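Local coordinates for protein 4'-phospho-dehydrooxetanocin synthase (Bacillus megaterium, PDB 5UL3) that catalyses the oxidative ring contraction of dAMP to an oxetane aldehyde in oxetanocin A biosynthesis, using cobalamin, a [4Fe-4S] cluster and S-adenosylmethionine, at residues 177-181 against 248-252; 239-243 against 278-282; 283-289 against 331-337; 309-315 against 363-368. All blocks are in the same frame, centred on the assembly; numbering follows the deposited sequence.

Interaction 1 of 4, residues 177-181 against 248-252. With EDO (1,2-ethanediol), chain R.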
loop_
_atom_site.group_PDB
_atom_site.type_symbol
_atom_site.label_atom_id
_atom_site.label_comp_id
_atom_site.label_asym_id
_atom_site.label_seq_id
_atom_site.Cartn_x
_atom_site.Cartn_y
_atom_site.Cartn_z
ATOM N N GLN A 177 19.624 19.491 12.916
ATOM C CA GLN A 177 20.198 20.444 11.969
ATOM C C GLN A 177 20.452 19.820 10.592
ATOM O O GLN A 177 21.588 19.800 10.108
ATOM C CB GLN A 177 21.477 21.052 12.529
ATOM C CG GLN A 177 21.200 21.999 13.685
ATOM C CD GLN A 177 20.386 23.187 13.228
ATOM O OE1 GLN A 177 20.705 23.813 12.216
ATOM N NE2 GLN A 177 19.322 23.496 13.953
ATOM N N PRO A 178 19.416 19.302 9.946
ATOM C CA PRO A 178 19.615 18.621 8.658
ATOM C C PRO A 178 19.976 19.601 7.553
ATOM O O PRO A 178 19.636 20.783 7.591
ATOM C CB PRO A 178 18.249 17.975 8.393
ATOM C CG PRO A 178 17.275 18.871 9.104
ATOM C CD PRO A 178 18.000 19.347 10.345
ATOM N N ASP A 179 20.662 19.076 6.534
ATOM C CA ASP A 179 20.918 19.849 5.326
ATOM C C ASP A 179 19.798 19.748 4.308
ATOM O O ASP A 179 19.623 20.663 3.499
ATOM C CB ASP A 179 22.222 19.380 4.687
ATOM C CG ASP A 179 23.370 19.451 5.653
ATOM O OD1 ASP A 179 23.540 20.528 6.257
ATOM O OD2 ASP A 179 24.040 18.429 5.876
ATOM N N ILE A 180 19.049 18.650 4.325
ATOM C CA ILE A 180 17.898 18.450 3.449
ATOM C C ILE A 180 16.768 17.928 4.315
ATOM O O ILE A 180 16.980 17.007 5.111
ATOM C CB ILE A 180 18.193 17.449 2.315
ATOM C CG1 ILE A 180 19.332 17.962 1.418
ATOM C CG2 ILE A 180 16.926 17.251 1.437
ATOM C CD1 ILE A 180 19.923 16.879 0.514
ATOM N N ILE A 181 15.575 18.507 4.171
ATOM C CA ILE A 181 14.397 18.020 4.870
ATOM C C ILE A 181 13.409 17.559 3.812
ATOM O O ILE A 181 13.139 18.294 2.858
ATOM C CB ILE A 181 13.761 19.099 5.766
ATOM C CG1 ILE A 181 14.754 19.532 6.858
ATOM C CG2 ILE A 181 12.473 18.572 6.399
ATOM C CD1 ILE A 181 14.310 20.777 7.606
ATOM N N LEU A 248 20.145 15.973 -5.037
ATOM C CA LEU A 248 20.096 17.114 -4.123
ATOM C C LEU A 248 21.349 17.178 -3.260
ATOM O O LEU A 248 21.825 18.271 -2.931
ATOM C CB LEU A 248 18.858 17.033 -3.240
ATOM C CG LEU A 248 17.530 17.258 -3.966
ATOM C CD1 LEU A 248 16.397 17.104 -2.982
ATOM C CD2 LEU A 248 17.519 18.640 -4.592
ATOM N N ILE A 249 21.891 16.016 -2.901
ATOM C CA ILE A 249 23.143 15.958 -2.150
ATOM C C ILE A 249 24.287 16.473 -3.011
ATOM O O ILE A 249 25.129 17.251 -2.552
ATOM C CB ILE A 249 23.388 14.523 -1.658
ATOM C CG1 ILE A 249 22.381 14.160 -0.554
ATOM C CG2 ILE A 249 24.823 14.322 -1.177
ATOM C CD1 ILE A 249 22.328 12.671 -0.253
ATOM N N LYS A 250 24.329 16.065 -4.281
ATOM C CA LYS A 250 25.323 16.645 -5.179
ATOM C C LYS A 250 25.139 18.156 -5.299
ATOM O O LYS A 250 26.122 18.908 -5.298
ATOM C CB LYS A 250 25.253 15.976 -6.556
ATOM C CG LYS A 250 25.640 14.508 -6.525
ATOM C CD LYS A 250 25.277 13.825 -7.856
ATOM C CE LYS A 250 26.435 13.799 -8.824
ATOM N NZ LYS A 250 27.195 12.516 -8.694
ATOM N N MET A 251 23.892 18.624 -5.407
ATOM C CA MET A 251 23.674 20.065 -5.518
ATOM C C MET A 251 24.146 20.791 -4.260
ATOM O O MET A 251 24.689 21.900 -4.341
ATOM C CB MET A 251 22.205 20.363 -5.786
ATOM C CG MET A 251 21.938 21.824 -6.076
ATOM S SD MET A 251 20.213 22.158 -6.428
ATOM C CE MET A 251 19.486 22.009 -4.810
ATOM N N LEU A 252 23.946 20.175 -3.088
ATOM C CA LEU A 252 24.483 20.717 -1.843
ATOM C C LEU A 252 25.971 20.984 -1.942
ATOM O O LEU A 252 26.469 21.971 -1.388
ATOM C CB LEU A 252 24.241 19.743 -0.699
ATOM C CG LEU A 252 23.102 19.939 0.269
ATOM C CD1 LEU A 252 23.347 18.937 1.393
ATOM C CD2 LEU A 252 23.056 21.385 0.768
HETATM C C1 EDO R . 21.586 24.699 -3.082
HETATM O O1 EDO R . 22.244 24.514 -1.823
HETATM C C2 EDO R . 22.516 25.462 -4.020
HETATM O O2 EDO R . 23.857 24.975 -3.857
#
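Ile180 and Asp179 meet one face of the helix that ends at Leu252. The main contact is apolar, and the end of Ile180 carries most of it. CG1 of Ile180 stands anti to the carbonyl carbon (chi1 -61°), and the chain runs on extended to CD1. That methyl enters between three helix side chains. Ile180 CD1 lies 3.9 Å from Leu248 CB and 3.8 Å from Ile249 CG1. It also comes within 4.1 Å of Leu252 CD1. Ile180 crosses Ile249 at about a right angle. Leu248 and Leu252 are one helical turn apart, joined by the backbone bond from Leu252 N to Leu248 O, so both present their side chains to the strand.

A second, more peripheral touch joins Asp179 to Leu252. Asp179 CB packs 3.5 Å from Leu252 CD1. The carboxylate is engaged elsewhere: OD2 accepts from Thr119 N at the start of the neighbouring strand 119-124.

On the helix side, a 1,2-ethanediol, probably from the crystallisation liquor, donates from O2 to Met251 O, 3.2 Å away.

The contact packs helix 242-252 on the parallel part of the sheet of the cobalamin-binding Rossmann fold. With no hydrogen bond between the two segments, the strand and the helix are held here by close fit of branched aliphatic groups.

Interaction 2 of 4, residues 239-243 against 278-282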
loop_
_atom_site.group_PDB
_atom_site.type_symbol
_atom_site.label_atom_id
_atom_site.label_comp_id
_atom_site.label_asym_id
_atom_site.label_seq_id
_atom_site.Cartn_x
_atom_site.Cartn_y
_atom_site.Cartn_z
ATOM N N LYS A 239 8.485 11.637 -8.980
ATOM C CA LYS A 239 8.304 10.192 -9.065
ATOM C C LYS A 239 9.106 9.493 -7.966
ATOM O O LYS A 239 8.863 9.726 -6.777
ATOM C CB LYS A 239 8.705 9.693 -10.460
ATOM C CG LYS A 239 7.728 10.217 -11.544
ATOM C CD LYS A 239 8.384 10.341 -12.894
ATOM C CE LYS A 239 7.401 11.008 -13.880
ATOM N NZ LYS A 239 7.960 11.045 -15.256
ATOM N N GLU A 240 10.025 8.612 -8.330
ATOM C CA GLU A 240 10.840 7.965 -7.297
ATOM C C GLU A 240 11.784 8.982 -6.649
ATOM O O GLU A 240 12.260 9.922 -7.294
ATOM C CB GLU A 240 11.667 6.820 -7.899
ATOM C CG GLU A 240 10.830 5.595 -8.310
ATOM C CD GLU A 240 11.597 4.658 -9.214
ATOM O OE1 GLU A 240 12.127 5.137 -10.238
ATOM O OE2 GLU A 240 11.678 3.451 -8.894
ATOM N N GLY A 241 12.091 8.759 -5.374
ATOM C CA GLY A 241 12.899 9.707 -4.628
ATOM C C GLY A 241 14.391 9.438 -4.545
ATOM O O GLY A 241 15.153 10.348 -4.205
ATOM N N GLU A 242 14.824 8.214 -4.864
ATOM C CA GLU A 242 16.207 7.807 -4.597
ATOM C C GLU A 242 17.211 8.686 -5.335
ATOM O O GLU A 242 18.120 9.267 -4.734
ATOM C CB GLU A 242 16.405 6.339 -4.986
ATOM C CG GLU A 242 15.750 5.326 -4.048
ATOM C CD GLU A 242 14.272 5.019 -4.353
ATOM O OE1 GLU A 242 13.604 5.764 -5.104
ATOM O OE2 GLU A 242 13.769 4.019 -3.787
ATOM N N TYR A 243 17.095 8.753 -6.657
ATOM C CA TYR A 243 18.054 9.542 -7.425
ATOM C C TYR A 243 17.852 11.033 -7.228
ATOM O O TYR A 243 18.812 11.801 -7.329
ATOM C CB TYR A 243 17.951 9.212 -8.912
ATOM C CG TYR A 243 18.336 7.804 -9.274
ATOM C CD1 TYR A 243 18.992 6.983 -8.376
ATOM C CD2 TYR A 243 18.039 7.299 -10.539
ATOM C CE1 TYR A 243 19.335 5.691 -8.712
ATOM C CE2 TYR A 243 18.377 6.013 -10.882
ATOM C CZ TYR A 243 19.022 5.212 -9.972
ATOM O OH TYR A 243 19.368 3.931 -10.330
ATOM N N ALA A 278 13.150 12.307 -14.903
ATOM C CA ALA A 278 13.409 11.312 -13.863
ATOM C C ALA A 278 13.866 10.017 -14.514
ATOM O O ALA A 278 13.111 9.401 -15.278
ATOM C CB ALA A 278 12.157 11.067 -13.025
ATOM N N GLU A 279 15.095 9.615 -14.233
ATOM C CA GLU A 279 15.588 8.326 -14.698
ATOM C C GLU A 279 15.045 7.248 -13.766
ATOM O O GLU A 279 15.252 7.311 -12.548
ATOM C CB GLU A 279 17.114 8.328 -14.722
ATOM C CG GLU A 279 17.760 6.974 -14.971
ATOM C CD GLU A 279 19.233 6.944 -14.568
ATOM O OE1 GLU A 279 19.809 8.014 -14.270
ATOM O OE2 GLU A 279 19.809 5.841 -14.531
ATOM N N THR A 280 14.333 6.271 -14.323
ATOM C CA THR A 280 13.749 5.238 -13.475
ATOM C C THR A 280 14.830 4.498 -12.687
ATOM O O THR A 280 15.897 4.151 -13.213
ATOM C CB THR A 280 12.932 4.270 -14.322
ATOM O OG1 THR A 280 11.853 5.003 -14.918
ATOM C CG2 THR A 280 12.352 3.160 -13.436
ATOM N N VAL A 281 14.560 4.280 -11.398
ATOM C CA VAL A 281 15.578 3.726 -10.508
ATOM C C VAL A 281 15.892 2.279 -10.877
ATOM O O VAL A 281 15.006 1.492 -11.230
ATOM C CB VAL A 281 15.109 3.849 -9.046
ATOM C CG1 VAL A 281 16.037 3.057 -8.100
ATOM C CG2 VAL A 281 15.085 5.324 -8.637
ATOM N N ASN A 282 17.173 1.917 -10.798
ATOM C CA ASN A 282 17.588 0.530 -10.989
ATOM C C ASN A 282 17.241 -0.241 -9.711
ATOM O O ASN A 282 18.093 -0.555 -8.873
ATOM C CB ASN A 282 19.074 0.477 -11.327
ATOM C CG ASN A 282 19.569 -0.928 -11.531
ATOM O OD1 ASN A 282 18.778 -1.861 -11.674
ATOM N ND2 ASN A 282 20.893 -1.092 -11.557
HETATM O O HOH W 1 10.320 12.270 -15.976
HETATM O O HOH W 2 12.351 1.389 -10.271
#
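Glu240 and Val281 make one of the two direct hydrogen bonds here, and both oxygens of the glutamate are used. Val281 N donates to Glu240 OE1 at 2.8 Å, nearly straight at 170°. The donor comes from the syn side, 26° out of the carboxylate plane. Glu240 OE2 accepts a hydrogen bond from a water at 2.6 Å, and the same water donates to Val281 O at 2.8 Å. OE2 also forms salt bridges with Arg311 and Arg331, which would probably stabilise its negative charge.

The other direct bond runs from Asn282 N to Tyr243 OH, 3.0 Å long and almost straight. The hydroxyl has a second partner in Glu286 OE1. Between these bonds Val281 CG2 sits over the centre of the tyrosine ring in a CH-pi contact, 3.9 Å from the centroid. With CG1 anti to the backbone N (chi1 170°), CG2 stands anti to the carbonyl carbon, over the ring and against the Glu240 carboxylate. At the far end a water accepts from both Lys239 NZ (2.8 Å) and Ala278 N (3.0 Å).

Glu242 OE1 hydrogen-bonds cobalamin and OE2 forms a salt bridge with Arg311. Segment 239-243 leads into helix 242-252 at the cofactor pocket. Helix 138-149 packs on Glu242 and Tyr243, while residues 278-282 join strand 273-275 to helix 283-286.

Interaction 3 of 4, residues 283-289 against 331-337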
loop_
_atom_site.group_PDB
_atom_site.type_symbol
_atom_site.label_atom_id
_atom_site.label_comp_id
_atom_site.label_asym_id
_atom_site.label_seq_id
_atom_site.Cartn_x
_atom_site.Cartn_y
_atom_site.Cartn_z
ATOM N N PHE A 283 15.937 -0.528 -9.564
ATOM C CA PHE A 283 15.406 -1.122 -8.335
ATOM C C PHE A 283 16.013 -2.490 -8.067
ATOM O O PHE A 283 16.312 -2.823 -6.913
ATOM C CB PHE A 283 13.877 -1.226 -8.441
ATOM C CG PHE A 283 13.189 -1.688 -7.188
ATOM C CD1 PHE A 283 13.215 -0.915 -6.035
ATOM C CD2 PHE A 283 12.472 -2.881 -7.179
ATOM C CE1 PHE A 283 12.548 -1.330 -4.871
ATOM C CE2 PHE A 283 11.814 -3.300 -6.037
ATOM C CZ PHE A 283 11.852 -2.520 -4.880
ATOM N N LYS A 284 16.242 -3.273 -9.130
ATOM C CA LYS A 284 16.744 -4.641 -9.072
ATOM C C LYS A 284 17.847 -4.813 -8.044
ATOM O O LYS A 284 17.837 -5.778 -7.264
ATOM C CB LYS A 284 17.270 -5.078 -10.437
ATOM C CG LYS A 284 17.963 -6.422 -10.394
ATOM C CD LYS A 284 17.945 -7.099 -11.762
ATOM C CE LYS A 284 18.353 -8.567 -11.653
ATOM N NZ LYS A 284 18.153 -9.293 -12.943
ATOM N N GLU A 285 18.790 -3.876 -8.024
ATOM C CA GLU A 285 19.965 -4.046 -7.185
ATOM C C GLU A 285 20.418 -2.808 -6.421
ATOM O O GLU A 285 21.396 -2.907 -5.679
ATOM C CB GLU A 285 21.139 -4.547 -8.034
ATOM C CG GLU A 285 21.415 -3.678 -9.251
ATOM C CD GLU A 285 22.071 -4.464 -10.372
ATOM O OE1 GLU A 285 22.684 -3.842 -11.276
ATOM O OE2 GLU A 285 21.968 -5.711 -10.341
ATOM N N GLU A 286 19.768 -1.657 -6.561
ATOM C CA GLU A 286 20.265 -0.491 -5.848
ATOM C C GLU A 286 19.453 -0.140 -4.613
ATOM O O GLU A 286 19.909 0.685 -3.825
ATOM C CB GLU A 286 20.326 0.719 -6.775
ATOM C CG GLU A 286 21.341 0.477 -7.905
ATOM C CD GLU A 286 21.549 1.682 -8.793
ATOM O OE1 GLU A 286 21.042 2.768 -8.465
ATOM O OE2 GLU A 286 22.226 1.532 -9.830
ATOM N N VAL A 287 18.270 -0.716 -4.431
ATOM C CA VAL A 287 17.423 -0.352 -3.301
ATOM C C VAL A 287 17.429 -1.532 -2.331
ATOM O O VAL A 287 16.867 -2.601 -2.638
ATOM C CB VAL A 287 16.001 0.022 -3.740
ATOM C CG1 VAL A 287 15.161 0.375 -2.530
ATOM C CG2 VAL A 287 16.045 1.233 -4.678
ATOM N N PRO A 288 18.088 -1.405 -1.174
ATOM C CA PRO A 288 18.188 -2.539 -0.249
ATOM C C PRO A 288 17.007 -2.581 0.707
ATOM O O PRO A 288 16.068 -1.788 0.595
ATOM C CB PRO A 288 19.495 -2.249 0.507
ATOM C CG PRO A 288 19.468 -0.724 0.628
ATOM C CD PRO A 288 18.772 -0.207 -0.651
ATOM N N THR A 289 17.058 -3.521 1.652
ATOM C CA THR A 289 16.118 -3.614 2.772
ATOM C C THR A 289 15.707 -2.235 3.277
ATOM O O THR A 289 16.580 -1.405 3.534
ATOM C CB THR A 289 16.776 -4.397 3.916
ATOM O OG1 THR A 289 17.273 -5.647 3.421
ATOM C CG2 THR A 289 15.772 -4.624 5.083
ATOM N N ARG A 331 9.496 -3.280 -12.604
ATOM C CA ARG A 331 10.898 -3.393 -12.194
ATOM C C ARG A 331 10.990 -4.316 -10.978
ATOM O O ARG A 331 10.716 -3.880 -9.846
ATOM C CB ARG A 331 11.473 -2.016 -11.856
ATOM C CG ARG A 331 11.395 -0.991 -13.002
ATOM C CD ARG A 331 10.128 -0.131 -12.938
ATOM N NE ARG A 331 10.187 0.864 -11.860
ATOM C CZ ARG A 331 9.153 1.607 -11.481
ATOM N NH1 ARG A 331 9.291 2.507 -10.510
ATOM N NH2 ARG A 331 7.972 1.461 -12.089
ATOM N N PRO A 332 11.336 -5.583 -11.152
ATOM C CA PRO A 332 11.379 -6.514 -10.016
ATOM C C PRO A 332 12.700 -6.503 -9.272
ATOM O O PRO A 332 13.773 -6.282 -9.840
ATOM C CB PRO A 332 11.171 -7.878 -10.687
ATOM C CG PRO A 332 11.842 -7.682 -12.050
ATOM C CD PRO A 332 11.453 -6.279 -12.445
ATOM N N LEU A 333 12.602 -6.741 -7.960
ATOM C CA LEU A 333 13.760 -7.182 -7.198
ATOM C C LEU A 333 14.214 -8.554 -7.678
ATOM O O LEU A 333 13.399 -9.404 -8.037
ATOM C CB LEU A 333 13.413 -7.278 -5.699
ATOM C CG LEU A 333 13.527 -6.122 -4.732
ATOM C CD1 LEU A 333 13.288 -6.620 -3.296
ATOM C CD2 LEU A 333 14.876 -5.449 -4.863
ATOM N N SER A 334 15.529 -8.801 -7.633
ATOM C CA SER A 334 16.001 -10.151 -7.903
ATOM C C SER A 334 15.483 -11.126 -6.846
ATOM O O SER A 334 15.109 -10.739 -5.734
ATOM C CB SER A 334 17.533 -10.214 -7.936
ATOM O OG SER A 334 18.083 -10.088 -6.633
ATOM N N VAL A 335 15.462 -12.408 -7.218
ATOM C CA VAL A 335 15.058 -13.452 -6.279
ATOM C C VAL A 335 15.954 -13.411 -5.056
ATOM O O VAL A 335 15.486 -13.507 -3.917
ATOM C CB VAL A 335 15.107 -14.832 -6.958
ATOM C CG1 VAL A 335 14.983 -15.961 -5.916
ATOM C CG2 VAL A 335 14.028 -14.951 -8.039
ATOM N N GLU A 336 17.269 -13.385 -5.275
ATOM C CA GLU A 336 18.207 -13.407 -4.157
ATOM C C GLU A 336 17.942 -12.245 -3.220
ATOM O O GLU A 336 17.878 -12.415 -1.998
ATOM C CB GLU A 336 19.645 -13.362 -4.679
ATOM C CG GLU A 336 20.713 -13.314 -3.600
ATOM C CD GLU A 336 22.117 -13.236 -4.186
ATOM O OE1 GLU A 336 22.712 -12.136 -4.188
ATOM O OE2 GLU A 336 22.613 -14.275 -4.667
ATOM N N GLN A 337 17.748 -11.055 -3.785
ATOM C CA GLN A 337 17.531 -9.867 -2.974
ATOM C C GLN A 337 16.190 -9.914 -2.248
ATOM O O GLN A 337 16.103 -9.553 -1.069
ATOM C CB GLN A 337 17.619 -8.633 -3.867
ATOM C CG GLN A 337 17.498 -7.351 -3.129
ATOM C CD GLN A 337 18.673 -7.101 -2.193
ATOM O OE1 GLN A 337 18.576 -6.286 -1.279
ATOM N NE2 GLN A 337 19.791 -7.787 -2.430
HETATM O O HOH W 3 19.403 -5.430 0.813
#
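Phe283 lies against Arg331 and Leu333 where a short helix after the cobalamin-binding Rossmann fold meets an edge strand of the partial TIM barrel. Its CB starts 4.3 Å from Arg331 CB. The ring carbon CG is anti to the backbone N (chi1 -174°), which turns the ring toward Arg331 O and Leu333. CD2 then comes 3.3 Å from Arg331 O. One atom further, CE2 packs 3.5 Å from Leu333 CG, and CZ at the tip is still near that carbon. CE1, on the other side of the ring, packs on the guanidinium end of Arg311. Leu333 CD2 sits over one face in a CH-pi contact, 4.3 Å from the ring centroid and displaced toward the rim. Although Leu333 starts away from the short helix, its branched end thus returns to the ring.

Beyond the strand, Ser334 is the N-cap of helix 335-351, with its OG accepting from Gln337 N. The Ser334 CB is brushed by the extended Lys284 side chain through CE.

No direct hydrogen bond joins the two segments. The backbones meet instead in a CA-H...O contact, with Lys284 CA 3.5 Å from Pro332 O and an angle of 138° at the hydrogen.

Interaction 4 of 4, residues 309-315 against 363-368. With SF4 (iron/sulfur cluster), chain B.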
loop_
_atom_site.group_PDB
_atom_site.type_symbol
_atom_site.label_atom_id
_atom_site.label_comp_id
_atom_site.label_asym_id
_atom_site.label_seq_id
_atom_site.Cartn_x
_atom_site.Cartn_y
_atom_site.Cartn_z
ATOM N N THR A 309 8.440 -5.803 -3.466
ATOM C CA THR A 309 9.393 -6.664 -4.177
ATOM C C THR A 309 9.465 -6.339 -5.665
ATOM O O THR A 309 10.210 -7.000 -6.399
ATOM C CB THR A 309 9.070 -8.166 -3.997
ATOM O OG1 THR A 309 7.816 -8.493 -4.628
ATOM C CG2 THR A 309 9.010 -8.550 -2.490
ATOM N N SER A 310 8.706 -5.345 -6.111
ATOM C CA SER A 310 8.711 -4.862 -7.489
ATOM C C SER A 310 8.032 -3.505 -7.504
ATOM O O SER A 310 7.253 -3.176 -6.606
ATOM C CB SER A 310 7.990 -5.830 -8.437
ATOM O OG SER A 310 6.605 -5.876 -8.162
ATOM N N ARG A 311 8.321 -2.721 -8.542
ATOM C CA ARG A 311 7.717 -1.411 -8.717
ATOM C C ARG A 311 7.077 -1.343 -10.093
ATOM O O ARG A 311 7.610 -1.900 -11.053
ATOM C CB ARG A 311 8.750 -0.299 -8.578
ATOM C CG ARG A 311 9.294 -0.207 -7.142
ATOM C CD ARG A 311 10.201 0.990 -6.973
ATOM N NE ARG A 311 10.515 1.222 -5.549
ATOM C CZ ARG A 311 11.420 2.113 -5.133
ATOM N NH1 ARG A 311 12.087 2.846 -6.023
ATOM N NH2 ARG A 311 11.669 2.259 -3.833
ATOM N N GLY A 312 5.941 -0.651 -10.160
ATOM C CA GLY A 312 5.228 -0.424 -11.403
ATOM C C GLY A 312 4.243 -1.525 -11.752
ATOM O O GLY A 312 4.072 -2.530 -11.050
ATOM N N CYS A 313 3.585 -1.316 -12.892
ATOM C CA CYS A 313 2.597 -2.239 -13.426
ATOM C C CYS A 313 2.874 -2.366 -14.917
ATOM O O CYS A 313 2.880 -1.357 -15.618
ATOM C CB CYS A 313 1.182 -1.721 -13.202
ATOM S SG CYS A 313 -0.100 -2.845 -13.881
ATOM N N ASP A 314 3.114 -3.587 -15.389
ATOM C CA ASP A 314 3.390 -3.752 -16.812
ATOM C C ASP A 314 2.130 -3.605 -17.654
ATOM O O ASP A 314 2.236 -3.336 -18.856
ATOM C CB ASP A 314 4.061 -5.101 -17.082
ATOM C CG ASP A 314 3.361 -6.256 -16.407
ATOM O OD1 ASP A 314 2.152 -6.458 -16.639
ATOM O OD2 ASP A 314 4.041 -6.984 -15.656
ATOM N N TYR A 315 0.947 -3.746 -17.043
ATOM C CA TYR A 315 -0.308 -3.559 -17.775
ATOM C C TYR A 315 -0.629 -2.076 -17.938
ATOM O O TYR A 315 -0.665 -1.557 -19.060
ATOM C CB TYR A 315 -1.449 -4.283 -17.059
ATOM C CG TYR A 315 -2.762 -4.212 -17.792
ATOM C CD1 TYR A 315 -2.912 -4.801 -19.050
ATOM C CD2 TYR A 315 -3.864 -3.585 -17.220
ATOM C CE1 TYR A 315 -4.139 -4.750 -19.722
ATOM C CE2 TYR A 315 -5.102 -3.533 -17.905
ATOM C CZ TYR A 315 -5.213 -4.112 -19.144
ATOM O OH TYR A 315 -6.442 -4.038 -19.791
ATOM N N GLU A 363 2.222 -3.140 -6.436
ATOM C CA GLU A 363 1.044 -3.042 -7.294
ATOM C C GLU A 363 0.805 -4.348 -8.034
ATOM O O GLU A 363 -0.346 -4.746 -8.257
ATOM C CB GLU A 363 1.218 -1.894 -8.295
ATOM C CG GLU A 363 1.090 -0.512 -7.678
ATOM C CD GLU A 363 1.123 0.569 -8.737
ATOM O OE1 GLU A 363 2.121 0.597 -9.492
ATOM O OE2 GLU A 363 0.133 1.338 -8.842
ATOM N N GLU A 364 1.883 -5.011 -8.442
ATOM C CA GLU A 364 1.844 -6.190 -9.312
ATOM C C GLU A 364 2.934 -7.139 -8.822
ATOM O O GLU A 364 4.090 -7.064 -9.261
ATOM C CB GLU A 364 2.051 -5.806 -10.780
ATOM C CG GLU A 364 2.088 -6.997 -11.722
ATOM C CD GLU A 364 2.279 -6.606 -13.183
ATOM O OE1 GLU A 364 2.757 -5.482 -13.467
ATOM O OE2 GLU A 364 1.934 -7.437 -14.049
ATOM N N PHE A 365 2.550 -8.063 -7.938
ATOM C CA PHE A 365 3.526 -8.984 -7.363
ATOM C C PHE A 365 4.070 -9.951 -8.414
ATOM O O PHE A 365 5.270 -10.247 -8.427
ATOM C CB PHE A 365 2.882 -9.747 -6.201
ATOM C CG PHE A 365 3.807 -10.709 -5.514
ATOM C CD1 PHE A 365 4.900 -10.246 -4.785
ATOM C CD2 PHE A 365 3.572 -12.077 -5.559
ATOM C CE1 PHE A 365 5.744 -11.141 -4.133
ATOM C CE2 PHE A 365 4.412 -12.983 -4.896
ATOM C CZ PHE A 365 5.507 -12.512 -4.194
ATOM N N ILE A 366 3.216 -10.430 -9.324
ATOM C CA ILE A 366 3.642 -11.488 -10.246
ATOM C C ILE A 366 4.379 -10.913 -11.452
ATOM O O ILE A 366 5.477 -11.367 -11.806
ATOM C CB ILE A 366 2.430 -12.330 -10.677
ATOM C CG1 ILE A 366 1.790 -12.970 -9.446
ATOM C CG2 ILE A 366 2.850 -13.397 -11.670
ATOM C CD1 ILE A 366 0.430 -13.484 -9.721
ATOM N N GLY A 367 3.802 -9.918 -12.102
ATOM C CA GLY A 367 4.539 -9.214 -13.138
ATOM C C GLY A 367 4.550 -9.922 -14.486
ATOM O O GLY A 367 3.846 -10.913 -14.740
ATOM N N GLU A 368 5.360 -9.357 -15.382
ATOM C CA GLU A 368 5.535 -9.850 -16.744
ATOM C C GLU A 368 6.928 -9.454 -17.196
ATOM O O GLU A 368 7.310 -8.287 -17.059
ATOM C CB GLU A 368 4.503 -9.267 -17.725
ATOM C CG GLU A 368 3.125 -9.904 -17.705
ATOM C CD GLU A 368 2.287 -9.542 -18.928
ATOM O OE1 GLU A 368 2.870 -9.283 -20.004
ATOM O OE2 GLU A 368 1.040 -9.516 -18.815
HETATM FE FE1 SF4 B . -4.800 -1.795 -13.439
HETATM FE FE2 SF4 B . -3.888 -2.752 -11.067
HETATM FE FE3 SF4 B . -3.524 -0.082 -11.793
HETATM FE FE4 SF4 B . -2.095 -2.039 -13.057
HETATM S S1 SF4 B . -1.964 -1.463 -10.827
HETATM S S2 SF4 B . -3.174 -0.278 -14.066
HETATM S S3 SF4 B . -3.671 -3.713 -13.145
HETATM S S4 SF4 B . -5.516 -1.173 -11.375
HETATM O O HOH W 4 7.616 -9.410 -7.277
HETATM O O HOH W 5 4.633 -3.766 -8.577
HETATM O O HOH W 6 4.760 -1.643 -6.679
HETATM O O HOH W 7 4.413 0.509 -8.242
#
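Glu364 OE1 accepts the backbone N-H of Asp314 at 2.7 Å, through its syn lone pair and with an angle of 164°. The glutamate reaches this position with CG anti to its own N (chi1 177°) and the chain straight beyond. Its other oxygen, OE2, forms a salt bridge with Arg399, so each oxygen has a partner. Next to the captured N-H, Cys313 SG binds iron atom FE4 of the cluster at 2.3 Å.

This is the end of the first strand of the partial TIM barrel in the radical SAM domain. The loop after it carries Cys313, Cys318 and Cys321, the three cluster ligands. Residues 363-368 lie in the loop after the adjacent parallel strand, 357-360.

Much of the rest is bridged by water. One water donates to Ser310 OG and accepts from Glu364 N at 3.0 Å. Another accepts from Gly312 N at 2.7 Å and donates to Glu363 OE1 at 2.6 Å. That oxygen also pairs with Arg323, while Glu363 OE2 hydrogen-bonds cobalamin. A third water donates to both Thr309 OG1 and Phe365 O. Thr309 OG1, hydrogen-bonded like Ser310 OG to Asp362, lies 3.4 Å from Phe365 CE1, obliquely to the ring.

Overall arrangement
From the N terminus, interaction 1 comes first and closes the chain from strand 180-184 to helix 242-252. Interaction 2 begins in the turn that leads into that helix, before interaction 1 has closed, so the two cross. Interaction 2 ends at Asn282, and interaction 3 opens at the next residue. It brings helix 283-286 back to strand 331-332 and the start of helix 335-351. Interaction 4 joins the end of strand 305-311 to the loop after strand 357-360. Interactions 3 and 4 cross as well, and none of the four nests in another. Strands 305-311 and 331-332 are neighbours in the barrel sheet and link interactions 3 and 4. Salt bridges tie interaction 2 to both.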